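Local coordinates for protein similarities with probable monooxygenase (Photorhabdus luminescens, PDB 4HB9) that binds flavin-adenine dinucleotide and is probably a flavin-dependent monooxygenase of the aromatic-ring-hydroxylase type, at residues Asn129-Arg134 against Ile145-Ser151. Sequence-based numbering, arbitrary orientation.
Sequences NKTFVR and IFFADGS. With FAD (flavin-adenine dinucleotide), chain B.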
loop_
_atom_site.group_PDB
_atom_site.type_symbol
_atom_site.label_atom_id
_atom_site.label_comp_id
_atom_site.label_asym_id
_atom_site.label_seq_id
_atom_site.Cartn_x
_atom_site.Cartn_y
_atom_site.Cartn_z
ATOM N N ASN A 129 -0.290 19.581 -7.631
ATOM C CA ASN A 129 -0.037 19.764 -9.060
ATOM C C ASN A 129 1.433 19.980 -9.398
ATOM O O ASN A 129 1.775 20.757 -10.279
ATOM C CB ASN A 129 -0.876 20.913 -9.612
ATOM C CG ASN A 129 -2.346 20.758 -9.279
ATOM O OD1 ASN A 129 -3.029 19.901 -9.843
ATOM N ND2 ASN A 129 -2.838 21.576 -8.355
ATOM N N LYS A 130 2.287 19.277 -8.676
ATOM C CA LYS A 130 3.711 19.372 -8.818
ATOM C C LYS A 130 4.219 17.981 -9.153
ATOM O O LYS A 130 4.393 17.133 -8.263
ATOM C CB LYS A 130 4.316 19.889 -7.514
ATOM C CG LYS A 130 3.967 21.340 -7.225
ATOM C CD LYS A 130 4.980 22.241 -7.922
ATOM C CE LYS A 130 4.542 23.676 -8.047
ATOM N NZ LYS A 130 5.736 24.487 -8.443
ATOM N N THR A 131 4.448 17.742 -10.443
ATOM C CA THR A 131 4.928 16.448 -10.911
ATOM C C THR A 131 6.444 16.482 -11.029
ATOM O O THR A 131 6.986 17.142 -11.913
ATOM C CB THR A 131 4.308 16.098 -12.290
ATOM O OG1 THR A 131 2.899 15.957 -12.139
ATOM C CG2 THR A 131 4.859 14.805 -12.857
ATOM N N PHE A 132 7.116 15.736 -10.158
ATOM C CA PHE A 132 8.550 15.602 -10.206
ATOM C C PHE A 132 8.985 14.983 -11.538
ATOM O O PHE A 132 8.386 14.016 -12.013
ATOM C CB PHE A 132 9.052 14.750 -9.043
ATOM C CG PHE A 132 10.460 14.315 -9.196
ATOM C CD1 PHE A 132 11.485 15.050 -8.639
ATOM C CD2 PHE A 132 10.770 13.193 -9.941
ATOM C CE1 PHE A 132 12.804 14.656 -8.800
ATOM C CE2 PHE A 132 12.080 12.789 -10.110
ATOM C CZ PHE A 132 13.104 13.521 -9.531
ATOM N N VAL A 133 10.024 15.559 -12.135
ATOM C CA VAL A 133 10.615 15.044 -13.376
ATOM C C VAL A 133 12.086 14.632 -13.151
ATOM O O VAL A 133 12.503 13.555 -13.566
ATOM C CB VAL A 133 10.526 16.097 -14.507
ATOM C CG1 VAL A 133 11.334 15.668 -15.727
ATOM C CG2 VAL A 133 9.068 16.355 -14.892
ATOM N N ARG A 134 12.869 15.474 -12.485
ATOM C CA ARG A 134 14.260 15.154 -12.169
ATOM C C ARG A 134 14.828 16.065 -11.104
ATOM O O ARG A 134 14.248 17.082 -10.778
ATOM C CB ARG A 134 15.150 15.232 -13.427
ATOM C CG ARG A 134 15.315 16.628 -13.982
ATOM C CD ARG A 134 16.059 16.636 -15.326
ATOM N NE ARG A 134 16.028 17.989 -15.879
ATOM C CZ ARG A 134 16.965 18.914 -15.692
ATOM N NH1 ARG A 134 18.062 18.650 -14.983
ATOM N NH2 ARG A 134 16.809 20.113 -16.231
ATOM N N ILE A 145 15.088 20.656 -7.590
ATOM C CA ILE A 145 14.037 19.770 -8.081
ATOM C C ILE A 145 13.327 20.427 -9.248
ATOM O O ILE A 145 12.917 21.572 -9.136
ATOM C CB ILE A 145 12.959 19.497 -6.998
ATOM C CG1 ILE A 145 13.602 19.110 -5.660
ATOM C CG2 ILE A 145 12.016 18.393 -7.477
ATOM C CD1 ILE A 145 12.649 19.257 -4.476
ATOM N N PHE A 146 13.153 19.695 -10.351
ATOM C CA PHE A 146 12.410 20.192 -11.506
ATOM C C PHE A 146 11.059 19.502 -11.643
ATOM O O PHE A 146 11.000 18.285 -11.614
ATOM C CB PHE A 146 13.195 19.900 -12.786
ATOM C CG PHE A 146 14.537 20.584 -12.842
ATOM C CD1 PHE A 146 14.703 21.761 -13.551
ATOM C CD2 PHE A 146 15.622 20.062 -12.170
ATOM C CE1 PHE A 146 15.939 22.393 -13.613
ATOM C CE2 PHE A 146 16.862 20.694 -12.216
ATOM C CZ PHE A 146 17.025 21.858 -12.946
ATOM N N PHE A 147 10.013 20.284 -11.877
ATOM C CA PHE A 147 8.667 19.768 -12.071
ATOM C C PHE A 147 8.191 19.869 -13.511
ATOM O O PHE A 147 8.739 20.625 -14.316
ATOM C CB PHE A 147 7.712 20.475 -11.111
ATOM C CG PHE A 147 8.148 20.376 -9.691
ATOM C CD1 PHE A 147 7.964 19.196 -8.981
ATOM C CD2 PHE A 147 8.791 21.431 -9.073
ATOM C CE1 PHE A 147 8.396 19.073 -7.670
ATOM C CE2 PHE A 147 9.225 21.320 -7.759
ATOM C CZ PHE A 147 9.024 20.141 -7.055
ATOM N N ALA A 148 7.174 19.080 -13.844
ATOM C CA ALA A 148 6.711 18.942 -15.239
ATOM C C ALA A 148 6.181 20.250 -15.828
ATOM O O ALA A 148 6.211 20.451 -17.046
ATOM C CB ALA A 148 5.624 17.889 -15.329
ATOM N N ASP A 149 5.665 21.114 -14.963
ATOM C CA ASP A 149 5.143 22.411 -15.410
ATOM C C ASP A 149 6.259 23.434 -15.641
ATOM O O ASP A 149 5.980 24.592 -16.006
ATOM C CB ASP A 149 4.101 22.966 -14.426
ATOM C CG ASP A 149 4.697 23.382 -13.079
ATOM O OD1 ASP A 149 5.886 23.115 -12.772
ATOM O OD2 ASP A 149 3.936 23.987 -12.295
ATOM N N GLY A 150 7.509 23.027 -15.415
ATOM C CA GLY A 150 8.664 23.898 -15.681
ATOM C C GLY A 150 9.139 24.681 -14.460
ATOM O O GLY A 150 10.121 25.436 -14.524
ATOM N N SER A 151 8.467 24.500 -13.325
ATOM C CA SER A 151 8.921 25.129 -12.099
ATOM C C SER A 151 10.056 24.333 -11.461
ATOM O O SER A 151 10.350 23.201 -11.881
ATOM C CB SER A 151 7.761 25.323 -11.111
ATOM O OG SER A 151 7.177 24.089 -10.726
HETATM P PA FAD B . 1.555 5.897 -2.381
HETATM O O1A FAD B . 0.692 5.854 -1.148
HETATM O O2A FAD B . 1.229 5.248 -3.683
HETATM O O5B FAD B . 1.923 7.429 -2.666
HETATM C C5B FAD B . 2.711 7.825 -3.772
HETATM C C4B FAD B . 2.357 9.281 -4.008
HETATM O O4B FAD B . 3.319 9.848 -4.914
HETATM C C3B FAD B . 0.957 9.481 -4.622
HETATM O O3B FAD B . 0.237 10.522 -3.960
HETATM C C2B FAD B . 1.287 9.840 -6.056
HETATM O O2B FAD B . 0.330 10.648 -6.716
HETATM C C1B FAD B . 2.610 10.598 -5.875
HETATM N N9A FAD B . 3.469 10.685 -7.058
HETATM C C8A FAD B . 3.815 9.682 -7.909
HETATM N N7A FAD B . 4.693 10.124 -8.854
HETATM C C5A FAD B . 4.895 11.434 -8.595
HETATM C C6A FAD B . 5.702 12.493 -9.231
HETATM N N6A FAD B . 6.412 12.157 -10.333
HETATM N N1A FAD B . 5.659 13.735 -8.706
HETATM C C2A FAD B . 4.937 14.006 -7.594
HETATM N N3A FAD B . 4.177 13.095 -6.955
HETATM C C4A FAD B . 4.123 11.800 -7.412
HETATM N N1 FAD B . -0.934 -2.024 2.483
HETATM C C2 FAD B . -1.032 -2.464 3.758
HETATM O O2 FAD B . -0.072 -2.306 4.590
HETATM N N3 FAD B . -2.158 -3.072 4.178
HETATM C C4 FAD B . -3.213 -3.339 3.402
HETATM O O4 FAD B . -4.223 -3.923 3.878
HETATM C C4X FAD B . -3.164 -2.931 1.995
HETATM N N5 FAD B . -4.200 -3.149 1.135
HETATM C C5X FAD B . -4.094 -2.757 -0.156
HETATM C C6 FAD B . -5.130 -2.993 -1.052
HETATM C C7 FAD B . -5.046 -2.590 -2.387
HETATM C C7M FAD B . -6.178 -2.848 -3.363
HETATM C C8 FAD B . -3.831 -1.910 -2.865
HETATM C C8M FAD B . -3.714 -1.450 -4.301
HETATM C C9 FAD B . -2.790 -1.670 -1.973
HETATM C C9A FAD B . -2.862 -2.061 -0.636
HETATM N N10 FAD B . -1.799 -1.817 0.263
HETATM C C10 FAD B . -1.915 -2.245 1.581
HETATM C "C1'" FAD B . -0.536 -1.179 -0.159
HETATM C "C2'" FAD B . -0.504 0.325 0.106
HETATM O "O2'" FAD B . -1.669 0.958 -0.396
HETATM C "C3'" FAD B . 0.728 0.921 -0.572
HETATM O "O3'" FAD B . 1.841 0.058 -0.337
HETATM C "C4'" FAD B . 1.040 2.297 -0.002
HETATM O "O4'" FAD B . 0.157 3.223 -0.606
HETATM C "C5'" FAD B . 2.464 2.730 -0.278
HETATM O "O5'" FAD B . 2.627 4.011 0.294
HETATM P P FAD B . 3.568 5.060 -0.485
HETATM O O1P FAD B . 3.447 6.332 0.320
HETATM O O2P FAD B . 4.912 4.425 -0.722
HETATM O O3P FAD B . 2.974 5.276 -1.960
HETATM O O HOH W 1 4.118 19.954 -12.347
HETATM O O HOH W 2 1.675 23.303 -10.960
HETATM O O HOH W 3 4.369 25.994 -10.761
#
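A classic beta bulge interrupts the antiparallel pairing of strands 132-134 and 145-147: Val133 and Arg134 both face Phe146. Phe146 O accepts a bond from Val133 N at 2.9 Å and a weak one from Arg134 N. Phe146 N returns a nearly straight bond to Arg134 O. Arg134 and Phe146 point to the same face of the sheet, where the guanidinium lies flat on the ring, planes 18° apart, with CZ 3.8 Å from the ring centroid. The extended Arg134 side chain turns at its end (chi4 93°) to allow this, and NH1 forms a salt bridge with Glu136. At the other end, Lys130 bends at chi2 (-86°) and lays CD over one face of the Phe147 ring. Its NZ donates to Ser151 OG at 2.7 Å. That hydroxyl donates to the syn lone pair of Asp149 OD1, which also takes Ser151 N in an Asx turn. Thr131 O accepts from Ala148 N at 2.7 Å. Phe132 meets the FAD adenine through main-chain atoms: N donates to N1A and O accepts from N6A, consistent with recognition of the base. Asp149 OD2, beyond salt-bridge distance but joined to Lys130 NZ through a water, probably favours the charged lysine.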